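Local coordinates for protein phosphatase 2C (PDB 3D8K) that probably removes phosphate from phosphoserine and phosphothreonine residues of other proteins as a metal-dependent, manganese-using phosphatase of the PP2C family, at residues C[15-20]-C[329-334]; C[55-60]-C[223-228]; C[71-76]-C[93-98]; C[178-183]-C[187-192]; C[305-310]-C[314-319]. All blocks are in the same frame, centred on the assembly; numbering follows the deposited sequence.

Contact 1: C[15-20]-C[329-334]; sequences CASATS and RSQKML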
# COMPACT_ATOMS: atom_id res chain seq x y z
N CYS C 15 -8.50 10.02 -3.09
CA CYS C 15 -8.09 9.55 -1.76
C CYS C 15 -9.03 8.46 -1.31
O CYS C 15 -8.62 7.46 -0.72
CB CYS C 15 -8.16 10.68 -0.73
SG CYS C 15 -7.05 12.09 -1.02
N ALA C 16 -10.32 8.66 -1.59
CA ALA C 16 -11.32 7.69 -1.20
C ALA C 16 -11.09 6.39 -1.95
O ALA C 16 -11.12 5.31 -1.34
CB ALA C 16 -12.70 8.23 -1.48
N SER C 17 -10.85 6.46 -3.26
CA SER C 17 -10.58 5.25 -4.02
C SER C 17 -9.29 4.64 -3.48
O SER C 17 -9.17 3.43 -3.40
CB SER C 17 -10.42 5.57 -5.51
OG SER C 17 -11.66 5.57 -6.18
N ALA C 18 -8.35 5.50 -3.10
CA ALA C 18 -7.06 5.07 -2.55
C ALA C 18 -7.32 4.12 -1.39
O ALA C 18 -6.83 2.99 -1.36
CB ALA C 18 -6.25 6.28 -2.08
N THR C 19 -8.08 4.58 -0.41
CA THR C 19 -8.42 3.69 0.68
C THR C 19 -9.52 2.83 0.07
O THR C 19 -9.98 3.12 -1.03
CB THR C 19 -8.95 4.47 1.87
OG1 THR C 19 -9.61 3.56 2.76
CG2 THR C 19 -9.89 5.57 1.42
N SER C 20 -9.95 1.78 0.76
CA SER C 20 -10.96 0.90 0.19
C SER C 20 -12.43 1.29 0.24
O SER C 20 -13.26 0.62 -0.38
CB SER C 20 -10.84 -0.49 0.82
OG SER C 20 -11.92 -1.32 0.41
N ARG C 329 -9.10 4.95 -16.08
CA ARG C 329 -8.20 5.37 -15.02
C ARG C 329 -8.48 6.83 -14.71
O ARG C 329 -7.99 7.38 -13.72
CB ARG C 329 -6.73 5.18 -15.42
CG ARG C 329 -5.76 5.67 -14.34
CD ARG C 329 -6.20 5.29 -12.90
NE ARG C 329 -5.94 3.90 -12.54
CZ ARG C 329 -6.84 2.92 -12.54
NH1 ARG C 329 -8.10 3.16 -12.90
NH2 ARG C 329 -6.48 1.69 -12.18
N SER C 330 -9.31 7.43 -15.55
CA SER C 330 -9.69 8.81 -15.36
C SER C 330 -10.66 8.91 -14.19
O SER C 330 -11.67 8.21 -14.14
CB SER C 330 -10.36 9.35 -16.62
OG SER C 330 -9.53 9.11 -17.75
N GLN C 331 -10.34 9.77 -13.24
CA GLN C 331 -11.20 9.98 -12.09
C GLN C 331 -11.71 11.40 -12.17
O GLN C 331 -10.97 12.30 -12.54
CB GLN C 331 -10.41 9.80 -10.80
CG GLN C 331 -9.87 8.42 -10.61
CD GLN C 331 -9.30 8.25 -9.21
OE1 GLN C 331 -8.34 8.92 -8.83
NE2 GLN C 331 -9.92 7.35 -8.44
N LYS C 332 -12.98 11.60 -11.85
CA LYS C 332 -13.56 12.92 -11.89
C LYS C 332 -14.86 12.93 -11.11
O LYS C 332 -15.71 12.07 -11.29
CB LYS C 332 -13.80 13.35 -13.34
CG LYS C 332 -14.58 14.65 -13.44
CD LYS C 332 -14.42 15.32 -14.80
CE LYS C 332 -13.00 15.86 -14.98
NZ LYS C 332 -12.92 16.95 -15.99
N MSE C 333 -15.02 13.90 -10.22
CA MSE C 333 -16.24 14.00 -9.44
C MSE C 333 -16.60 15.48 -9.43
O MSE C 333 -15.75 16.32 -9.11
CB MSE C 333 -16.00 13.49 -8.01
CG MSE C 333 -17.30 13.06 -7.34
SE MSE C 333 -17.28 12.74 -5.38
CE MSE C 333 -16.16 11.15 -5.38
N LEU C 334 -17.83 15.81 -9.81
CA LEU C 334 -18.24 17.21 -9.85
C LEU C 334 -19.60 17.47 -9.23
O LEU C 334 -20.63 17.05 -9.76
CB LEU C 334 -18.27 17.72 -11.29
CG LEU C 334 -17.15 17.28 -12.24
CD1 LEU C 334 -17.51 17.70 -13.65
CD2 LEU C 334 -15.81 17.87 -11.81
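The closing turn of helix 10-18 passes the lead-in to strand 332-337 with the CA atoms of S17 and Q331 9.4 Å apart, a gap bridged by side chains alone. Q331 does most of the reaching. With chi1 at -63° and the chain fully extended beyond CG (chi2 -170°), it carries its terminal amide across to the helix, where NE2 lies 3.4 Å from S17 OG. The same nitrogen is 3.5 Å from S17 CB, so the amide end meets the serine branch as a whole. S17 OG is rotated beside its own backbone N. Around this meeting point, Q331 also rests on E10 and V14 of the same helix, while S17 touches F346 of strand 340-346. The helix ends just beyond: T19 N still bonds C15 O at 2.9 Å, but T19 itself has left helical geometry. On the strand side, M333 is tied by backbone hydrogen bonding to E9, and K332 and L334 pair with D345 and E343. A small surface seam thus joins an N-terminal helix to strand 332-337, next to the edge strand 5-8 of the eight-stranded antiparallel sheet, one of the two sheets of the PP2C beta sandwich.

Contact 2: C[55-60]-C[223-228]; sequences DGFQGR and VVPMTR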
# COMPACT_ATOMS: atom_id res chain seq x y z
N ASP C 55 -36.13 8.17 0.58
CA ASP C 55 -37.16 9.18 0.46
C ASP C 55 -38.01 9.17 1.73
O ASP C 55 -38.79 8.24 1.96
CB ASP C 55 -38.02 8.90 -0.79
CG ASP C 55 -39.08 9.95 -1.00
OD1 ASP C 55 -38.78 11.14 -0.78
OD2 ASP C 55 -40.21 9.58 -1.40
N GLY C 56 -37.86 10.21 2.54
CA GLY C 56 -38.58 10.27 3.80
C GLY C 56 -39.92 10.98 3.83
O GLY C 56 -40.10 12.03 3.20
N PHE C 57 -40.89 10.42 4.56
CA PHE C 57 -42.18 11.08 4.65
C PHE C 57 -42.26 12.00 5.86
O PHE C 57 -42.06 11.59 7.01
CB PHE C 57 -43.35 10.09 4.66
CG PHE C 57 -43.05 8.77 5.28
CD1 PHE C 57 -42.30 7.82 4.59
CD2 PHE C 57 -43.60 8.43 6.51
CE1 PHE C 57 -42.10 6.55 5.11
CE2 PHE C 57 -43.41 7.17 7.04
CZ PHE C 57 -42.66 6.22 6.34
N GLN C 58 -42.54 13.26 5.55
CA GLN C 58 -42.64 14.33 6.51
C GLN C 58 -41.57 14.25 7.59
O GLN C 58 -41.79 13.85 8.73
CB GLN C 58 -44.06 14.40 7.06
CG GLN C 58 -45.03 14.82 5.96
CD GLN C 58 -44.39 15.77 4.93
OE1 GLN C 58 -43.48 15.37 4.18
NE2 GLN C 58 -44.85 17.02 4.89
N GLY C 59 -40.38 14.67 7.15
CA GLY C 59 -39.20 14.66 7.97
C GLY C 59 -38.02 14.11 7.18
O GLY C 59 -38.18 13.15 6.41
N ARG C 60 -36.85 14.71 7.35
CA ARG C 60 -35.67 14.24 6.64
C ARG C 60 -34.76 13.45 7.58
O ARG C 60 -33.84 12.78 7.12
CB ARG C 60 -34.90 15.43 6.07
CG ARG C 60 -33.77 15.01 5.16
CD ARG C 60 -33.06 16.20 4.54
NE ARG C 60 -32.13 16.83 5.47
CZ ARG C 60 -31.30 17.82 5.14
NH1 ARG C 60 -31.29 18.29 3.91
NH2 ARG C 60 -30.48 18.33 6.06
N VAL C 223 -51.93 7.32 8.09
CA VAL C 223 -50.75 8.15 8.18
C VAL C 223 -49.66 7.81 7.14
O VAL C 223 -49.07 8.69 6.54
CB VAL C 223 -50.14 8.16 9.65
CG1 VAL C 223 -51.19 7.71 10.66
CG2 VAL C 223 -48.90 7.31 9.74
N VAL C 224 -49.46 6.53 6.87
CA VAL C 224 -48.41 6.12 5.94
C VAL C 224 -48.73 6.12 4.44
O VAL C 224 -49.74 5.58 3.99
CB VAL C 224 -47.89 4.75 6.34
CG1 VAL C 224 -46.49 4.58 5.84
CG2 VAL C 224 -47.92 4.62 7.85
N PRO C 225 -47.85 6.72 3.64
CA PRO C 225 -48.01 6.81 2.18
C PRO C 225 -47.66 5.53 1.44
O PRO C 225 -47.95 5.40 0.26
CB PRO C 225 -47.08 7.96 1.79
CG PRO C 225 -46.85 8.70 3.10
CD PRO C 225 -46.76 7.60 4.09
N MSE C 226 -47.03 4.58 2.13
CA MSE C 226 -46.63 3.32 1.51
C MSE C 226 -46.84 2.11 2.45
O MSE C 226 -47.22 2.27 3.60
CB MSE C 226 -45.17 3.42 1.07
CG MSE C 226 -44.27 3.87 2.18
SE MSE C 226 -42.51 4.44 1.51
CE MSE C 226 -43.12 6.22 0.91
N THR C 227 -46.60 0.90 1.95
CA THR C 227 -46.81 -0.29 2.77
C THR C 227 -45.51 -0.84 3.35
O THR C 227 -45.51 -1.74 4.19
CB THR C 227 -47.55 -1.37 1.96
OG1 THR C 227 -46.77 -1.71 0.81
CG2 THR C 227 -48.91 -0.87 1.49
N ARG C 228 -44.39 -0.28 2.91
CA ARG C 228 -43.09 -0.70 3.39
C ARG C 228 -42.18 0.49 3.59
O ARG C 228 -42.10 1.38 2.73
CB ARG C 228 -42.47 -1.71 2.43
CG ARG C 228 -43.19 -3.05 2.48
CD ARG C 228 -42.50 -4.07 1.62
NE ARG C 228 -43.09 -5.39 1.76
CZ ARG C 228 -42.66 -6.46 1.10
NH1 ARG C 228 -41.65 -6.37 0.25
NH2 ARG C 228 -43.24 -7.64 1.30
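A hydrogen bond between T227 OG1 and E200 OE1, and another in which the T227 carbonyl accepts from R203 NH2, fix the chain just beyond V224, P225 and M226, the three residues that meet the ring of F57. Between the two loops themselves the contact is apolar, and F57 is its hub. P225 lies over one face of the ring, its CD 4.3 Å from the ring centroid and 21° off the normal, a CH-pi contact displaced toward the CD2 side. P225 CG also reaches back to the F57 CB at 4.1 Å. The selenomethionine M226 approaches obliquely; its SE is 5.3 Å from the centroid, a Met-aromatic contact made well off the normal at 60°. Here the torsions matter: M226 CG sits between the backbone N and the carbonyl carbon (chi1 52°), and a bend at chi3 brings the CE methyl to within 4.1 Å of F57 CD1. V224 completes the group, its CG1 4.2 Å from F57 CZ at the far end of the ring. F57 further touches S232. V223 and V224 both face L220 in a classic beta bulge. D55 has weak partners in N315 ND2, at OD1, and K314 NZ, a long ion pair at OD2. The D55-G56 pair, in the run from strand 48-55 into the loop, fits the Asp-Gly signature of the PP2C family, whose Asp and Gly supply metal ligands in relatives, so this aromatic cluster probably lies beside the equivalent of the active site.

Contact 3: C[71-76]-C[93-98]; sequences MNYLND and DGDLRA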
# COMPACT_ATOMS: atom_id res chain seq x y z
N MSE C 71 -23.71 2.44 5.04
CA MSE C 71 -22.46 1.79 4.69
C MSE C 71 -21.84 1.10 5.92
O MSE C 71 -20.98 0.21 5.79
CB MSE C 71 -21.50 2.82 4.08
CG MSE C 71 -21.99 3.40 2.76
SE MSE C 71 -22.14 2.06 1.33
CE MSE C 71 -24.05 2.32 1.01
N ASN C 72 -22.28 1.49 7.12
CA ASN C 72 -21.80 0.86 8.35
C ASN C 72 -22.34 -0.56 8.37
O ASN C 72 -21.61 -1.52 8.62
CB ASN C 72 -22.33 1.58 9.60
CG ASN C 72 -21.54 2.82 9.96
OD1 ASN C 72 -21.97 3.63 10.78
ND2 ASN C 72 -20.37 2.97 9.34
N TYR C 73 -23.63 -0.69 8.10
CA TYR C 73 -24.25 -2.00 8.09
C TYR C 73 -23.83 -2.80 6.87
O TYR C 73 -23.48 -3.96 6.98
CB TYR C 73 -25.77 -1.84 8.14
CG TYR C 73 -26.25 -1.21 9.43
CD1 TYR C 73 -26.03 0.14 9.69
CD2 TYR C 73 -26.89 -1.98 10.41
CE1 TYR C 73 -26.43 0.72 10.89
CE2 TYR C 73 -27.29 -1.42 11.62
CZ TYR C 73 -27.06 -0.07 11.85
OH TYR C 73 -27.45 0.50 13.03
N LEU C 74 -23.86 -2.17 5.70
CA LEU C 74 -23.48 -2.86 4.47
C LEU C 74 -22.11 -3.56 4.54
O LEU C 74 -21.92 -4.62 3.93
CB LEU C 74 -23.54 -1.89 3.28
CG LEU C 74 -24.82 -2.03 2.43
CD1 LEU C 74 -25.96 -2.58 3.27
CD2 LEU C 74 -25.18 -0.69 1.82
N ASN C 75 -21.17 -3.00 5.29
CA ASN C 75 -19.87 -3.61 5.43
C ASN C 75 -19.94 -4.81 6.37
O ASN C 75 -18.92 -5.39 6.73
CB ASN C 75 -18.85 -2.60 5.96
CG ASN C 75 -18.25 -1.77 4.86
OD1 ASN C 75 -17.64 -2.31 3.93
ND2 ASN C 75 -18.43 -0.46 4.94
N ASP C 76 -21.15 -5.18 6.75
CA ASP C 76 -21.36 -6.31 7.63
C ASP C 76 -21.90 -7.49 6.85
O ASP C 76 -21.98 -8.61 7.37
CB ASP C 76 -22.30 -5.93 8.77
CG ASP C 76 -21.62 -5.06 9.81
OD1 ASP C 76 -22.28 -4.15 10.38
OD2 ASP C 76 -20.42 -5.30 10.07
N ASP C 93 -33.31 -1.08 10.74
CA ASP C 93 -34.63 -0.67 11.21
C ASP C 93 -34.68 -0.80 12.72
O ASP C 93 -35.38 -0.06 13.38
CB ASP C 93 -35.74 -1.53 10.59
CG ASP C 93 -37.13 -0.92 10.79
OD1 ASP C 93 -38.07 -1.66 11.15
OD2 ASP C 93 -37.28 0.30 10.57
N GLY C 94 -33.93 -1.75 13.25
CA GLY C 94 -33.89 -1.93 14.68
C GLY C 94 -33.17 -0.78 15.35
O GLY C 94 -33.73 -0.08 16.19
N ASP C 95 -31.92 -0.55 14.95
CA ASP C 95 -31.13 0.51 15.54
C ASP C 95 -31.73 1.88 15.31
O ASP C 95 -31.55 2.80 16.10
CB ASP C 95 -29.69 0.45 15.00
CG ASP C 95 -29.03 -0.91 15.26
OD1 ASP C 95 -27.85 -1.08 14.90
OD2 ASP C 95 -29.70 -1.81 15.82
N LEU C 96 -32.49 2.02 14.23
CA LEU C 96 -33.11 3.31 13.93
C LEU C 96 -34.21 3.61 14.96
O LEU C 96 -34.39 4.75 15.38
CB LEU C 96 -33.65 3.31 12.50
CG LEU C 96 -34.38 4.53 11.94
CD1 LEU C 96 -35.79 4.52 12.44
CD2 LEU C 96 -33.67 5.81 12.33
N ARG C 97 -34.95 2.58 15.36
CA ARG C 97 -36.00 2.75 16.35
C ARG C 97 -35.43 3.36 17.64
O ARG C 97 -36.08 4.16 18.32
CB ARG C 97 -36.65 1.40 16.64
CG ARG C 97 -37.36 1.33 17.96
CD ARG C 97 -38.62 0.49 17.88
NE ARG C 97 -38.39 -0.80 17.22
CZ ARG C 97 -39.37 -1.62 16.85
NH1 ARG C 97 -40.63 -1.28 17.07
NH2 ARG C 97 -39.09 -2.77 16.25
N ALA C 98 -34.19 2.98 17.97
CA ALA C 98 -33.52 3.47 19.17
C ALA C 98 -33.00 4.90 19.01
O ALA C 98 -32.63 5.55 19.98
CB ALA C 98 -32.38 2.54 19.53
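Y73 and D95 tie together two consecutive helices, 61-74 and 82-97, of the layer that lies against the six-stranded sheet of the PP2C sandwich; M71 and L74 face that sheet through V50. Along the second helix, D93 comes first; it starts off away from helix 61-74, and its OD1 makes a salt bridge with K236 NZ. G94 brings the backbone round to D95, the residue that carries the contact. D95 projects toward helix 61-74, and its carboxylate is swung so that OD1 lies anti to CA (chi2 -178°), pointing outward to the tyrosine, whereas OD2 stays 4.3 Å from Y73 OH. One helical step on, L96 turns to W65 and F233, giving this helix an apolar side next to the polar bridge, and R97 also lies on F233. The tyrosine reaches D95 because its CG stands beside the backbone N and anti to the carbonyl carbon (chi1 -64°), laying the ring out from the helix past W65, Q88, R91 and M92. These neighbours hold the ring while its hydroxyl extends to the more exposed carboxylate. The acceptor arrives at the ring edge, near its plane, with ring and carboxylate planes 55° apart. The single bond across the two segments runs from Y73 OH, as donor, to D95 OD1 at 2.5 Å, very short as modelled, though the exact length carries no weight at this resolution.

Contact 4: C[178-183]-C[187-192]; sequences CVLKSG and IHLSTP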
# COMPACT_ATOMS: atom_id res chain seq x y z
N CYS C 178 -36.85 1.70 -9.82
CA CYS C 178 -35.54 1.45 -10.39
C CYS C 178 -35.70 0.69 -11.71
O CYS C 178 -36.26 -0.40 -11.73
CB CYS C 178 -34.73 0.64 -9.39
SG CYS C 178 -33.08 0.25 -9.91
N VAL C 179 -35.21 1.26 -12.81
CA VAL C 179 -35.36 0.58 -14.10
C VAL C 179 -34.06 0.34 -14.85
O VAL C 179 -33.10 1.10 -14.72
CB VAL C 179 -36.31 1.36 -15.03
CG1 VAL C 179 -37.53 1.80 -14.26
CG2 VAL C 179 -35.60 2.54 -15.64
N LEU C 180 -34.04 -0.73 -15.64
CA LEU C 180 -32.86 -1.08 -16.42
C LEU C 180 -33.06 -0.70 -17.88
O LEU C 180 -34.07 -1.07 -18.48
CB LEU C 180 -32.59 -2.59 -16.33
CG LEU C 180 -31.16 -3.14 -16.43
CD1 LEU C 180 -31.14 -4.41 -17.27
CD2 LEU C 180 -30.23 -2.11 -17.03
N LYS C 181 -32.11 0.04 -18.43
CA LYS C 181 -32.20 0.44 -19.84
C LYS C 181 -31.24 -0.41 -20.65
O LYS C 181 -30.12 -0.69 -20.22
CB LYS C 181 -31.80 1.90 -20.06
CG LYS C 181 -32.89 2.92 -19.81
CD LYS C 181 -32.42 4.32 -20.21
CE LYS C 181 -32.34 4.48 -21.72
NZ LYS C 181 -33.63 4.13 -22.40
N SER C 182 -31.68 -0.81 -21.83
CA SER C 182 -30.86 -1.61 -22.71
C SER C 182 -31.32 -1.29 -24.12
O SER C 182 -32.40 -1.73 -24.54
CB SER C 182 -31.04 -3.10 -22.41
OG SER C 182 -29.97 -3.87 -22.94
N GLY C 183 -30.52 -0.50 -24.83
CA GLY C 183 -30.86 -0.12 -26.19
C GLY C 183 -32.08 0.78 -26.20
O GLY C 183 -32.02 1.92 -25.76
N ILE C 187 -36.85 -1.71 -18.53
CA ILE C 187 -37.30 -2.83 -17.72
C ILE C 187 -37.23 -2.53 -16.23
O ILE C 187 -36.22 -2.05 -15.73
CB ILE C 187 -36.47 -4.08 -18.04
CG1 ILE C 187 -37.35 -5.09 -18.76
CG2 ILE C 187 -35.89 -4.69 -16.79
CD1 ILE C 187 -36.61 -6.35 -19.07
N HIS C 188 -38.32 -2.83 -15.52
CA HIS C 188 -38.38 -2.59 -14.08
C HIS C 188 -37.59 -3.61 -13.28
O HIS C 188 -37.49 -4.78 -13.65
CB HIS C 188 -39.84 -2.58 -13.61
CG HIS C 188 -40.64 -1.46 -14.17
ND1 HIS C 188 -40.46 -0.15 -13.78
CD2 HIS C 188 -41.60 -1.43 -15.13
CE1 HIS C 188 -41.27 0.64 -14.48
NE2 HIS C 188 -41.97 -0.12 -15.31
N LEU C 189 -37.04 -3.16 -12.16
CA LEU C 189 -36.26 -4.01 -11.29
C LEU C 189 -36.94 -4.17 -9.95
O LEU C 189 -36.52 -4.98 -9.12
CB LEU C 189 -34.86 -3.42 -11.12
CG LEU C 189 -33.83 -3.80 -12.19
CD1 LEU C 189 -34.52 -4.07 -13.54
CD2 LEU C 189 -32.81 -2.68 -12.29
N SER C 190 -38.01 -3.40 -9.74
CA SER C 190 -38.73 -3.46 -8.48
C SER C 190 -40.21 -3.14 -8.61
O SER C 190 -40.65 -2.55 -9.59
CB SER C 190 -38.10 -2.49 -7.48
OG SER C 190 -38.17 -1.15 -7.95
N THR C 191 -40.97 -3.56 -7.61
CA THR C 191 -42.40 -3.33 -7.59
C THR C 191 -42.67 -2.37 -6.42
O THR C 191 -42.30 -2.66 -5.28
CB THR C 191 -43.16 -4.64 -7.34
OG1 THR C 191 -42.40 -5.72 -7.87
CG2 THR C 191 -44.53 -4.60 -8.03
N PRO C 192 -43.31 -1.22 -6.69
CA PRO C 192 -43.58 -0.28 -5.60
C PRO C 192 -44.53 -0.84 -4.53
O PRO C 192 -45.44 -1.63 -4.82
CB PRO C 192 -44.15 0.94 -6.33
CG PRO C 192 -44.85 0.33 -7.50
CD PRO C 192 -43.89 -0.75 -7.96
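L180 and I187 exchange two backbone hydrogen bonds and L189 N gives a third to C178 O, with V179 opposite H188 between them, closing an antiparallel beta hairpin. L180 and I187 form a hydrogen-bonded pair, using both of their peptide groups: L180 N gives to I187 O at 2.6 Å, nearly straight at 173° and in the carbonyl plane, and I187 N returns a more bent bond to L180 O at 2.9 Å. The third bond, L189 N to C178 O at 2.9 Å, extends the pairing past the last strand residue and satisfies that carbonyl. I187 O is approached a second time by V179 CA in a CA-H...O contact of 3.2 Å. V179 and H188 make the non-hydrogen-bonded pair, their side chains lying side by side, with V179 CG1 3.6 Å from H188 ND1. On the other face L180 CB is flanked by I187 CG2 at 3.9 Å and L189 CD1 at 3.7 Å, while the second leucine methyl, CD2, turns to C178 SG. With CG beside its backbone N (chi1 -86°), L189 can fold both methyls back along the first strand. Other polar groups are met by neighbouring elements: L189 O accepts from T255 OG1, K181 NZ bonds I286 O, and S182 OG is held by D263 and R126. The hairpin sits at one border of the eight-stranded sheet. Strand 177-182 pairs on with 264-268, V179 and H188 meet helix 279-288, and C178 faces L108 and I110 of the other sheet.

Contact 5: C[305-310]-C[314-319]; sequences VNAKRR and KNISTF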
# COMPACT_ATOMS: atom_id res chain seq x y z
N VAL C 305 -36.09 18.17 -14.32
CA VAL C 305 -36.82 19.20 -15.02
C VAL C 305 -38.16 18.69 -15.51
O VAL C 305 -39.19 19.32 -15.29
CB VAL C 305 -36.02 19.71 -16.22
CG1 VAL C 305 -36.80 20.79 -16.95
CG2 VAL C 305 -34.70 20.27 -15.74
N ASN C 306 -38.15 17.54 -16.17
CA ASN C 306 -39.36 16.95 -16.71
C ASN C 306 -40.41 16.65 -15.65
O ASN C 306 -41.60 16.88 -15.87
CB ASN C 306 -39.02 15.67 -17.47
CG ASN C 306 -38.17 15.93 -18.70
OD1 ASN C 306 -37.58 15.00 -19.25
ND2 ASN C 306 -38.12 17.17 -19.16
N ALA C 307 -39.98 16.13 -14.51
CA ALA C 307 -40.91 15.83 -13.42
C ALA C 307 -41.42 17.16 -12.93
O ALA C 307 -42.51 17.26 -12.38
CB ALA C 307 -40.21 15.08 -12.30
N LYS C 308 -40.61 18.18 -13.13
CA LYS C 308 -40.98 19.52 -12.73
C LYS C 308 -41.84 20.06 -13.88
O LYS C 308 -42.64 20.98 -13.70
CB LYS C 308 -39.72 20.36 -12.53
CG LYS C 308 -39.79 21.41 -11.42
CD LYS C 308 -40.85 22.47 -11.70
CE LYS C 308 -40.81 23.61 -10.69
NZ LYS C 308 -39.48 24.30 -10.69
N ARG C 309 -41.67 19.46 -15.06
CA ARG C 309 -42.42 19.86 -16.25
C ARG C 309 -43.82 19.32 -16.09
O ARG C 309 -44.80 19.95 -16.49
CB ARG C 309 -41.79 19.29 -17.51
CG ARG C 309 -42.34 19.91 -18.79
CD ARG C 309 -41.22 20.51 -19.62
NE ARG C 309 -40.34 19.48 -20.17
CZ ARG C 309 -39.17 19.72 -20.75
NH1 ARG C 309 -38.71 20.97 -20.84
NH2 ARG C 309 -38.46 18.72 -21.24
N ARG C 310 -43.91 18.12 -15.53
CA ARG C 310 -45.20 17.53 -15.22
C ARG C 310 -45.37 18.19 -13.86
O ARG C 310 -44.44 18.86 -13.39
CB ARG C 310 -45.09 16.00 -15.11
CG ARG C 310 -44.86 15.30 -16.45
CD ARG C 310 -44.72 13.78 -16.33
NE ARG C 310 -43.46 13.37 -15.73
CZ ARG C 310 -43.34 12.93 -14.49
NH1 ARG C 310 -44.40 12.82 -13.72
NH2 ARG C 310 -42.15 12.61 -14.01
N LYS C 314 -44.52 16.15 -4.43
CA LYS C 314 -43.58 15.79 -3.39
C LYS C 314 -42.23 16.33 -3.85
O LYS C 314 -42.17 17.22 -4.71
CB LYS C 314 -43.55 14.27 -3.27
CG LYS C 314 -43.13 13.70 -1.92
CD LYS C 314 -43.51 12.22 -1.85
CE LYS C 314 -43.11 11.58 -0.53
NZ LYS C 314 -43.57 10.15 -0.46
N ASN C 315 -41.14 15.82 -3.29
CA ASN C 315 -39.81 16.25 -3.70
C ASN C 315 -39.33 15.32 -4.84
O ASN C 315 -39.93 14.28 -5.08
CB ASN C 315 -38.85 16.23 -2.50
CG ASN C 315 -39.08 15.04 -1.58
OD1 ASN C 315 -38.61 15.03 -0.44
ND2 ASN C 315 -39.79 14.03 -2.08
N ILE C 316 -38.26 15.71 -5.53
CA ILE C 316 -37.77 14.91 -6.66
C ILE C 316 -36.26 14.62 -6.64
O ILE C 316 -35.44 15.51 -6.48
CB ILE C 316 -38.12 15.63 -7.99
CG1 ILE C 316 -39.62 15.87 -8.08
CG2 ILE C 316 -37.64 14.81 -9.18
CD1 ILE C 316 -40.03 16.75 -9.24
N SER C 317 -35.91 13.35 -6.82
CA SER C 317 -34.51 12.96 -6.85
C SER C 317 -34.28 11.88 -7.89
O SER C 317 -35.06 10.94 -8.01
CB SER C 317 -34.06 12.49 -5.48
OG SER C 317 -34.05 13.59 -4.59
N THR C 318 -33.20 12.02 -8.64
CA THR C 318 -32.89 11.07 -9.69
C THR C 318 -31.46 10.56 -9.65
O THR C 318 -30.56 11.21 -9.10
CB THR C 318 -33.18 11.69 -11.07
OG1 THR C 318 -32.27 12.79 -11.30
CG2 THR C 318 -34.60 12.22 -11.12
N PHE C 319 -31.27 9.39 -10.24
CA PHE C 319 -29.97 8.75 -10.30
C PHE C 319 -29.83 7.92 -11.55
O PHE C 319 -30.75 7.20 -11.95
CB PHE C 319 -29.74 7.86 -9.09
CG PHE C 319 -28.65 6.85 -9.30
CD1 PHE C 319 -27.32 7.20 -9.13
CD2 PHE C 319 -28.94 5.55 -9.69
CE1 PHE C 319 -26.31 6.26 -9.36
CE2 PHE C 319 -27.93 4.62 -9.92
CZ PHE C 319 -26.62 4.97 -9.75
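A307 and I316 bring the last turns of helix 296-309 against strand 316-322, over a CA separation of 7.5 Å. The isoleucine conformation decides how they meet. Its CG1 lies beside the backbone N and anti to the carbonyl carbon (chi1 -57°), and chi2 at 171° stretches the branch so that CD1 projects straight to the helix. There CD1 lies 3.5 Å from A307 CB. The second branch follows more loosely, with I316 CG2 4.1 Å from the same CB, so the single alanine methyl is faced by both arms of the isoleucine. CD1 also rests near the helix backbone, 4.2 Å from K308 N. The K308 side chain, by contrast, leads its amine away into solvent. On the strand, S317 sends its OG off to D34 while its backbone pairs with T269; T318 touches M303 and V304 of the helix. Across the two segments themselves the contact is purely apolar, without a hydrogen bond. It therefore rests on burial of apolar surface, which brings no directional bond of its own; a polar link between this helix and strand comes instead from T318 OG1, hydrogen-bonded to A300 O.

How the contacts relate
Contacts 4 and 5 are buried and contact 2 partly so, whereas contacts 1 and 3 lie at the surface. Contacts 1, 4 and 5 all reach the eight-stranded sheet: contact 4 joins two of its strands by backbone bonds, contact 5 brings a helix against it through methyl groups, and contact 1 does so with polar side chains. Contact 3 serves the helices over the other sheet, relying on one hydroxyl-carboxylate bond. Contacts 2 and 5 touch each other, M226 CE coming 4.2 Å from K314 NZ. Contacts 3 and 4 lie on opposite sides of the chain's centre, about 27 Å apart between centres.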